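Long-range contact in adhesion G-protein coupled receptor G6 (PDB 6V55), which binds calcium in its extracellular region and probably acts as a G protein-coupled cell-adhesion receptor linked to myelination: residues D24-T34 / E92-K103. Numbering follows the deposited sequence.
Sequences DYPPSQSCNWT and EVFFNSDFSVQK. With CA (calcium ion), chain C; NAG (2-acetamido-2-deoxy-beta-D-glucopyranose), chain E.
Phe95 turns its ring edge toward the face of Tyr25, a T-shaped pair with centroids 4.8 Å apart and planes at 73°. Its CZ stands over the centre of the tyrosine ring, while the carbonyl oxygen of Lys103 sits over the opposite face, offset toward the rim, so that the ring has a contact on both faces. With chi1 at 46°, Tyr25 holds its ring between its own backbone N and carbonyl carbon, which fits it into this slot; its hydroxyl is hydrogen-bonded to the calcium ligand Asp61. Gln102 bends at chi2 to lay its amide across Pro27, NE2 lying 3.3 Å from Pro27 CG. Water 4 accepts from that NE2, donates to Asp98 O and binds the calcium, tying the glutamine to the metal.

Ser97, small and polar, works both ways: OG donates to Pro26 O on a lone pair in the carbonyl plane, and accepts a nearly straight bond (168°) from Gln29 N at 2.9 Å. Beyond it, strands 30-34 and 92-96 run antiparallel. On the face carrying Cys31, Trp33, Val93 and Phe95, Trp33 lies alongside Phe95, CZ3 being 3.8 Å from Phe95 CB, and Cys31, disulfide-linked to Cys5, sets SG near the edge of the phenylalanine ring. On the face of Asn32 and Phe94, Phe94 brings CE1 to 3.4 Å from CG of the glycosylated Asn32, whose OD1 accepts from Thr34 OG1.

Asp98 OD2 (OD1 salt-bridges Lys477) and the carbonyl oxygens of Ser100 and Val101 join Glu53 and Asp61 around the calcium, at the loop end of two neighbouring strands: the calcium-binding CUB domain, a beta sandwich.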
ATOM      1  N   ASP A  24       2.086 -14.405  -5.624  1.00 15.84           N
ATOM      2  CA  ASP A  24       2.720 -13.592  -4.602  1.00 17.08           C
ATOM      3  C   ASP A  24       3.349 -12.343  -5.203  1.00 25.55           C
ATOM      4  O   ASP A  24       3.824 -12.341  -6.347  1.00 31.03           O
ATOM      5  CB  ASP A  24       3.804 -14.365  -3.849  1.00 16.42           C
ATOM      6  CG  ASP A  24       3.279 -15.580  -3.092  1.00 21.48           C
ATOM      7  OD1 ASP A  24       4.161 -16.361  -2.674  1.00 26.32           O
ATOM      8  OD2 ASP A  24       2.040 -15.761  -2.901  1.00 19.12           O
ATOM      9  N   TYR A  25       3.352 -11.271  -4.405  1.00 24.69           N
ATOM     10  CA  TYR A  25       4.014 -10.042  -4.795  1.00 21.72           C
ATOM     11  C   TYR A  25       5.528 -10.250  -4.825  1.00 24.83           C
ATOM     12  O   TYR A  25       6.039 -11.198  -4.226  1.00 23.09           O
ATOM     13  CB  TYR A  25       3.620  -8.903  -3.851  1.00 17.80           C
ATOM     14  CG  TYR A  25       3.633  -9.152  -2.357  1.00 12.65           C
ATOM     15  CD1 TYR A  25       4.819  -9.149  -1.634  1.00 12.64           C
ATOM     16  CD2 TYR A  25       2.446  -9.288  -1.659  1.00 12.80           C
ATOM     17  CE1 TYR A  25       4.822  -9.341  -0.258  1.00 12.77           C
ATOM     18  CE2 TYR A  25       2.430  -9.477  -0.290  1.00 12.93           C
ATOM     19  CZ  TYR A  25       3.627  -9.493   0.406  1.00 12.91           C
ATOM     20  OH  TYR A  25       3.629  -9.673   1.775  1.00 13.66           O
ATOM     21  N   PRO A  26       6.268  -9.431  -5.572  1.00 23.55           N
ATOM     22  CA  PRO A  26       7.723  -9.552  -5.530  1.00 22.05           C
ATOM     23  C   PRO A  26       8.245  -8.914  -4.255  1.00 26.49           C
ATOM     24  O   PRO A  26       7.510  -8.166  -3.590  1.00 30.41           O
ATOM     25  CB  PRO A  26       8.173  -8.800  -6.798  1.00 17.45           C
ATOM     26  CG  PRO A  26       6.928  -8.712  -7.661  1.00 19.53           C
ATOM     27  CD  PRO A  26       5.844  -8.545  -6.678  1.00 19.43           C
ATOM     28  N   PRO A  27       9.476  -9.211  -3.841  1.00 23.75           N
ATOM     29  CA  PRO A  27      10.075  -8.452  -2.741  1.00 17.33           C
ATOM     30  C   PRO A  27      10.397  -7.019  -3.152  1.00 19.55           C
ATOM     31  O   PRO A  27      10.375  -6.667  -4.337  1.00 23.11           O
ATOM     32  CB  PRO A  27      11.364  -9.218  -2.430  1.00 21.01           C
ATOM     33  CG  PRO A  27      11.341 -10.446  -3.214  1.00 22.52           C
ATOM     34  CD  PRO A  27      10.377 -10.273  -4.318  1.00 25.09           C
ATOM     35  N   SER A  28      10.682  -6.192  -2.125  1.00 18.86           N
ATOM     36  CA  SER A  28      11.235  -4.835  -2.251  1.00 17.08           C
ATOM     37  C   SER A  28      10.378  -3.895  -3.097  1.00 21.81           C
ATOM     38  O   SER A  28      10.880  -3.047  -3.836  1.00 25.63           O
ATOM     39  CB  SER A  28      12.656  -4.889  -2.769  1.00 14.99           C
ATOM     40  OG  SER A  28      13.289  -5.987  -2.165  1.00 14.09           O
ATOM     41  N   GLN A  29       9.074  -4.050  -2.979  1.00 27.17           N
ATOM     42  CA  GLN A  29       8.141  -3.218  -3.704  1.00 22.85           C
ATOM     43  C   GLN A  29       8.023  -1.861  -3.045  1.00 19.47           C
ATOM     44  O   GLN A  29       8.222  -1.718  -1.832  1.00 16.81           O
ATOM     45  CB  GLN A  29       6.772  -3.878  -3.731  1.00 20.75           C
ATOM     46  CG  GLN A  29       6.718  -5.121  -4.529  1.00 16.87           C
ATOM     47  CD  GLN A  29       7.234  -4.904  -5.917  1.00 21.66           C
ATOM     48  OE1 GLN A  29       6.623  -4.200  -6.730  1.00 22.59           O
ATOM     49  NE2 GLN A  29       8.375  -5.497  -6.204  1.00 24.24           N
ATOM     50  N   SER A  30       7.661  -0.863  -3.847  1.00 19.73           N
ATOM     51  CA  SER A  30       7.219   0.398  -3.265  1.00 23.32           C
ATOM     52  C   SER A  30       6.181   1.007  -4.194  1.00 30.45           C
ATOM     53  O   SER A  30       6.518   1.480  -5.283  1.00 31.23           O
ATOM     54  CB  SER A  30       8.373   1.352  -3.042  1.00 23.62           C
ATOM     55  OG  SER A  30       7.841   2.663  -2.995  1.00 30.72           O
ATOM     56  N   CYS A  31       4.933   1.023  -3.742  1.00 31.92           N
ATOM     57  CA  CYS A  31       3.799   1.384  -4.563  1.00 28.29           C
ATOM     58  C   CYS A  31       3.076   2.587  -3.958  1.00 28.96           C
ATOM     59  O   CYS A  31       3.059   2.762  -2.737  1.00 28.13           O
ATOM     60  CB  CYS A  31       2.872   0.188  -4.675  1.00 33.28           C
ATOM     61  SG  CYS A  31       3.571  -1.319  -5.439  1.00 35.32           S
ATOM     62  N   ASN A  32       2.472   3.421  -4.827  1.00 27.51           N
ATOM     63  CA  ASN A  32       1.745   4.651  -4.449  1.00 24.89           C
ATOM     64  C   ASN A  32       0.616   4.742  -5.471  1.00 30.22           C
ATOM     65  O   ASN A  32       0.756   5.373  -6.523  1.00 37.19           O
ATOM     66  CB  ASN A  32       2.650   5.899  -4.443  1.00 25.76           C
ATOM     67  CG  ASN A  32       1.899   7.251  -4.190  1.00 29.15           C
ATOM     68  OD1 ASN A  32       0.729   7.290  -3.850  1.00 33.93           O
ATOM     69  ND2 ASN A  32       2.629   8.367  -4.328  1.00 37.83           N
ATOM     70  N   TRP A  33      -0.510   4.131  -5.137  1.00 29.05           N
ATOM     71  CA  TRP A  33      -1.764   4.378  -5.828  1.00 28.18           C
ATOM     72  C   TRP A  33      -2.446   5.574  -5.175  1.00 35.07           C
ATOM     73  O   TRP A  33      -2.954   5.463  -4.055  1.00 37.39           O
ATOM     74  CB  TRP A  33      -2.654   3.156  -5.731  1.00 27.17           C
ATOM     75  CG  TRP A  33      -2.076   1.911  -6.308  1.00 25.47           C
ATOM     76  CD1 TRP A  33      -2.071   1.545  -7.618  1.00 22.32           C
ATOM     77  CD2 TRP A  33      -1.479   0.830  -5.588  1.00 21.35           C
ATOM     78  NE1 TRP A  33      -1.488   0.314  -7.763  1.00 21.09           N
ATOM     79  CE2 TRP A  33      -1.117  -0.145  -6.530  1.00 18.36           C
ATOM     80  CE3 TRP A  33      -1.211   0.595  -4.237  1.00 20.02           C
ATOM     81  CZ2 TRP A  33      -0.502  -1.322  -6.171  1.00 20.70           C
ATOM     82  CZ3 TRP A  33      -0.595  -0.584  -3.887  1.00 15.89           C
ATOM     83  CH2 TRP A  33      -0.257  -1.523  -4.844  1.00 19.12           C
ATOM     84  N   THR A  34      -2.474   6.712  -5.862  1.00 36.78           N
ATOM     85  CA  THR A  34      -3.226   7.871  -5.393  1.00 36.14           C
ATOM     86  C   THR A  34      -4.553   7.927  -6.148  1.00 36.28           C
ATOM     87  O   THR A  34      -4.580   7.927  -7.378  1.00 35.64           O
ATOM     88  CB  THR A  34      -2.407   9.152  -5.566  1.00 35.67           C
ATOM     89  OG1 THR A  34      -1.468   9.255  -4.488  1.00 35.38           O
ATOM     90  CG2 THR A  34      -3.282  10.393  -5.551  1.00 36.83           C
ATOM     91  N   GLU A  92      -4.924   7.844  -0.737  1.00 29.87           N
ATOM     92  CA  GLU A  92      -3.649   7.281  -1.168  1.00 28.62           C
ATOM     93  C   GLU A  92      -3.420   5.945  -0.470  1.00 27.10           C
ATOM     94  O   GLU A  92      -3.567   5.854   0.753  1.00 28.77           O
ATOM     95  CB  GLU A  92      -2.502   8.255  -0.864  1.00 28.85           C
ATOM     96  CG  GLU A  92      -2.767   9.659  -1.398  1.00 33.30           C
ATOM     97  CD  GLU A  92      -1.560  10.578  -1.353  1.00 42.62           C
ATOM     98  OE1 GLU A  92      -0.640  10.363  -0.537  1.00 46.49           O
ATOM     99  OE2 GLU A  92      -1.529  11.536  -2.150  1.00 47.31           O
ATOM    100  N   VAL A  93      -3.062   4.918  -1.246  1.00 23.68           N
ATOM    101  CA  VAL A  93      -2.785   3.567  -0.752  1.00 19.86           C
ATOM    102  C   VAL A  93      -1.336   3.222  -1.076  1.00 19.83           C
ATOM    103  O   VAL A  93      -0.965   3.142  -2.252  1.00 20.26           O
ATOM    104  CB  VAL A  93      -3.719   2.523  -1.379  1.00 17.22           C
ATOM    105  CG1 VAL A  93      -3.321   1.119  -0.935  1.00 18.54           C
ATOM    106  CG2 VAL A  93      -5.151   2.793  -1.009  1.00 16.80           C
ATOM    107  N   PHE A  94      -0.531   2.979  -0.049  1.00 18.74           N
ATOM    108  CA  PHE A  94       0.860   2.595  -0.234  1.00 18.72           C
ATOM    109  C   PHE A  94       1.045   1.124   0.071  1.00 20.34           C
ATOM    110  O   PHE A  94       0.255   0.528   0.801  1.00 29.75           O
ATOM    111  CB  PHE A  94       1.783   3.399   0.668  1.00 23.52           C
ATOM    112  CG  PHE A  94       1.729   4.859   0.409  1.00 27.48           C
ATOM    113  CD1 PHE A  94       2.483   5.412  -0.611  1.00 27.70           C
ATOM    114  CD2 PHE A  94       0.901   5.677   1.169  1.00 26.54           C
ATOM    115  CE1 PHE A  94       2.424   6.754  -0.859  1.00 29.35           C
ATOM    116  CE2 PHE A  94       0.843   7.021   0.927  1.00 26.61           C
ATOM    117  CZ  PHE A  94       1.607   7.564  -0.091  1.00 29.27           C
ATOM    118  N   PHE A  95       2.102   0.544  -0.490  1.00 13.80           N
ATOM    119  CA  PHE A  95       2.457  -0.837  -0.193  1.00 13.69           C
ATOM    120  C   PHE A  95       3.966  -0.967  -0.302  1.00 20.42           C
ATOM    121  O   PHE A  95       4.559  -0.528  -1.293  1.00 19.05           O
ATOM    122  CB  PHE A  95       1.752  -1.808  -1.140  1.00 13.99           C
ATOM    123  CG  PHE A  95       2.276  -3.233  -1.082  1.00 19.39           C
ATOM    124  CD1 PHE A  95       2.303  -3.953   0.116  1.00 22.97           C
ATOM    125  CD2 PHE A  95       2.717  -3.865  -2.242  1.00 17.28           C
ATOM    126  CE1 PHE A  95       2.769  -5.283   0.152  1.00 21.69           C
ATOM    127  CE2 PHE A  95       3.173  -5.193  -2.214  1.00 16.87           C
ATOM    128  CZ  PHE A  95       3.202  -5.902  -1.013  1.00 15.96           C
ATOM    129  N   ASN A  96       4.582  -1.552   0.730  1.00 24.52           N
ATOM    130  CA  ASN A  96       6.021  -1.801   0.777  1.00 22.40           C
ATOM    131  C   ASN A  96       6.272  -3.222   1.267  1.00 22.72           C
ATOM    132  O   ASN A  96       5.687  -3.648   2.271  1.00 20.30           O
ATOM    133  CB  ASN A  96       6.708  -0.796   1.687  1.00 22.49           C
ATOM    134  CG  ASN A  96       6.613   0.600   1.158  1.00 28.72           C
ATOM    135  OD1 ASN A  96       7.241   0.940   0.145  1.00 33.25           O
ATOM    136  ND2 ASN A  96       5.823   1.429   1.823  1.00 31.34           N
ATOM    137  N   SER A  97       7.103  -3.968   0.543  1.00 22.46           N
ATOM    138  CA  SER A  97       7.488  -5.305   0.966  1.00 19.97           C
ATOM    139  C   SER A  97       8.985  -5.266   1.216  1.00 18.12           C
ATOM    140  O   SER A  97       9.687  -4.430   0.646  1.00 25.24           O
ATOM    141  CB  SER A  97       7.179  -6.366  -0.093  1.00 17.88           C
ATOM    142  OG  SER A  97       7.713  -5.953  -1.346  1.00 18.57           O
ATOM    143  N   ASP A  98       9.485  -6.169   2.055  1.00 13.06           N
ATOM    144  CA  ASP A  98      10.918  -6.138   2.274  1.00 15.58           C
ATOM    145  C   ASP A  98      11.559  -7.189   1.367  1.00 20.87           C
ATOM    146  O   ASP A  98      10.969  -7.548   0.347  1.00 18.61           O
ATOM    147  CB  ASP A  98      11.272  -6.281   3.765  1.00 13.18           C
ATOM    148  CG  ASP A  98      10.717  -7.550   4.437  1.00 18.61           C
ATOM    149  OD1 ASP A  98      10.772  -7.607   5.684  1.00 21.85           O
ATOM    150  OD2 ASP A  98      10.274  -8.516   3.796  1.00 17.09           O
ATOM    151  N   PHE A  99      12.735  -7.708   1.742  1.00 24.94           N
ATOM    152  CA  PHE A  99      13.575  -8.559   0.897  1.00 19.58           C
ATOM    153  C   PHE A  99      13.192 -10.034   0.908  1.00 23.00           C
ATOM    154  O   PHE A  99      13.722 -10.777   0.080  1.00 31.52           O
ATOM    155  CB  PHE A  99      15.057  -8.445   1.306  1.00 13.42           C
ATOM    156  CG  PHE A  99      15.301  -8.549   2.799  1.00 12.79           C
ATOM    157  CD1 PHE A  99      15.501  -9.794   3.402  1.00 15.14           C
ATOM    158  CD2 PHE A  99      15.349  -7.409   3.598  1.00 13.74           C
ATOM    159  CE1 PHE A  99      15.715  -9.903   4.777  1.00 15.97           C
ATOM    160  CE2 PHE A  99      15.555  -7.515   4.967  1.00 18.45           C
ATOM    161  CZ  PHE A  99      15.739  -8.774   5.553  1.00 16.63           C
ATOM    162  N   SER A 100      12.330 -10.494   1.816  1.00 20.16           N
ATOM    163  CA  SER A 100      12.079 -11.930   1.914  1.00 19.11           C
ATOM    164  C   SER A 100      10.695 -12.167   2.502  1.00 20.17           C
ATOM    165  O   SER A 100      10.136 -11.286   3.145  1.00 26.34           O
ATOM    166  CB  SER A 100      13.119 -12.621   2.792  1.00 17.31           C
ATOM    167  OG  SER A 100      12.809 -12.342   4.144  1.00 15.78           O
ATOM    168  N   VAL A 101      10.175 -13.397   2.302  1.00 16.32           N
ATOM    169  CA  VAL A 101       8.845 -13.888   2.705  1.00 12.55           C
ATOM    170  C   VAL A 101       7.721 -13.082   2.063  1.00 18.14           C
ATOM    171  O   VAL A 101       7.381 -11.990   2.524  1.00 25.02           O
ATOM    172  CB  VAL A 101       8.653 -13.924   4.242  1.00 12.73           C
ATOM    173  CG1 VAL A 101       7.353 -14.590   4.610  1.00 12.80           C
ATOM    174  CG2 VAL A 101       9.833 -14.603   4.926  1.00 12.71           C
ATOM    175  N   GLN A 102       7.089 -13.642   1.035  1.00 18.80           N
ATOM    176  CA  GLN A 102       6.015 -12.967   0.322  1.00 15.66           C
ATOM    177  C   GLN A 102       4.726 -13.761   0.439  1.00 17.42           C
ATOM    178  O   GLN A 102       4.735 -14.995   0.397  1.00 19.89           O
ATOM    179  CB  GLN A 102       6.381 -12.779  -1.140  1.00 12.34           C
ATOM    180  CG  GLN A 102       7.395 -11.689  -1.313  1.00 15.65           C
ATOM    181  CD  GLN A 102       8.796 -12.202  -1.293  1.00 21.58           C
ATOM    182  OE1 GLN A 102       9.096 -13.200  -1.938  1.00 28.50           O
ATOM    183  NE2 GLN A 102       9.668 -11.543  -0.531  1.00 18.30           N
ATOM    184  N   LYS A 103       3.626 -13.048   0.601  1.00 16.91           N
ATOM    185  CA  LYS A 103       2.302 -13.630   0.574  1.00 16.52           C
ATOM    186  C   LYS A 103       1.550 -13.101  -0.647  1.00 17.79           C
ATOM    187  O   LYS A 103       2.139 -12.504  -1.558  1.00 19.66           O
ATOM    188  CB  LYS A 103       1.562 -13.329   1.873  1.00 16.48           C
ATOM    189  CG  LYS A 103       2.303 -13.778   3.122  1.00 19.34           C
ATOM    190  CD  LYS A 103       2.426 -15.291   3.242  1.00 21.61           C
ATOM    191  CE  LYS A 103       3.537 -15.641   4.228  1.00 24.80           C
ATOM    192  NZ  LYS A 103       3.272 -16.863   5.031  1.00 25.60           N
TER
HETATM  193 CA    CA C 901       8.312  -9.677   2.776  1.00 19.63          CA
HETATM  194  C1  NAG E 903       2.096   9.716  -4.144  1.00 30.10           C
HETATM  195  C2  NAG E 903       3.083  10.741  -3.540  1.00 36.75           C
HETATM  196  C3  NAG E 903       2.467  12.149  -3.547  1.00 38.82           C
HETATM  197  C4  NAG E 903       2.042  12.551  -4.952  1.00 40.00           C
HETATM  198  C5  NAG E 903       1.061  11.519  -5.515  1.00 37.71           C
HETATM  199  C6  NAG E 903       0.728  11.777  -6.963  1.00 39.47           C
HETATM  200  C7  NAG E 903       4.499   9.530  -1.933  1.00 43.81           C
HETATM  201  C8  NAG E 903       4.847   9.357  -0.483  1.00 42.68           C
HETATM  202  N2  NAG E 903       3.509  10.389  -2.195  1.00 42.75           N
HETATM  203  O3  NAG E 903       3.394  13.102  -3.029  1.00 38.94           O
HETATM  204  O4  NAG E 903       1.441  13.846  -4.923  1.00 42.00           O
HETATM  205  O5  NAG E 903       1.629  10.196  -5.465  1.00 31.91           O
HETATM  206  O6  NAG E 903       1.672  11.151  -7.822  1.00 38.34           O
HETATM  207  O7  NAG E 903       5.082   8.916  -2.827  1.00 44.86           O
HETATM  208  O   HOH W   1       7.269 -13.544  -4.291  1.00 35.16           O
HETATM  209  O   HOH W   2      10.345  -1.232  -0.154  1.00 21.05           O
HETATM  210  O   HOH W   3       5.270   2.711  -0.768  1.00 26.43           O
HETATM  211  O   HOH W   4       8.943  -9.162   0.349  1.00 59.18           O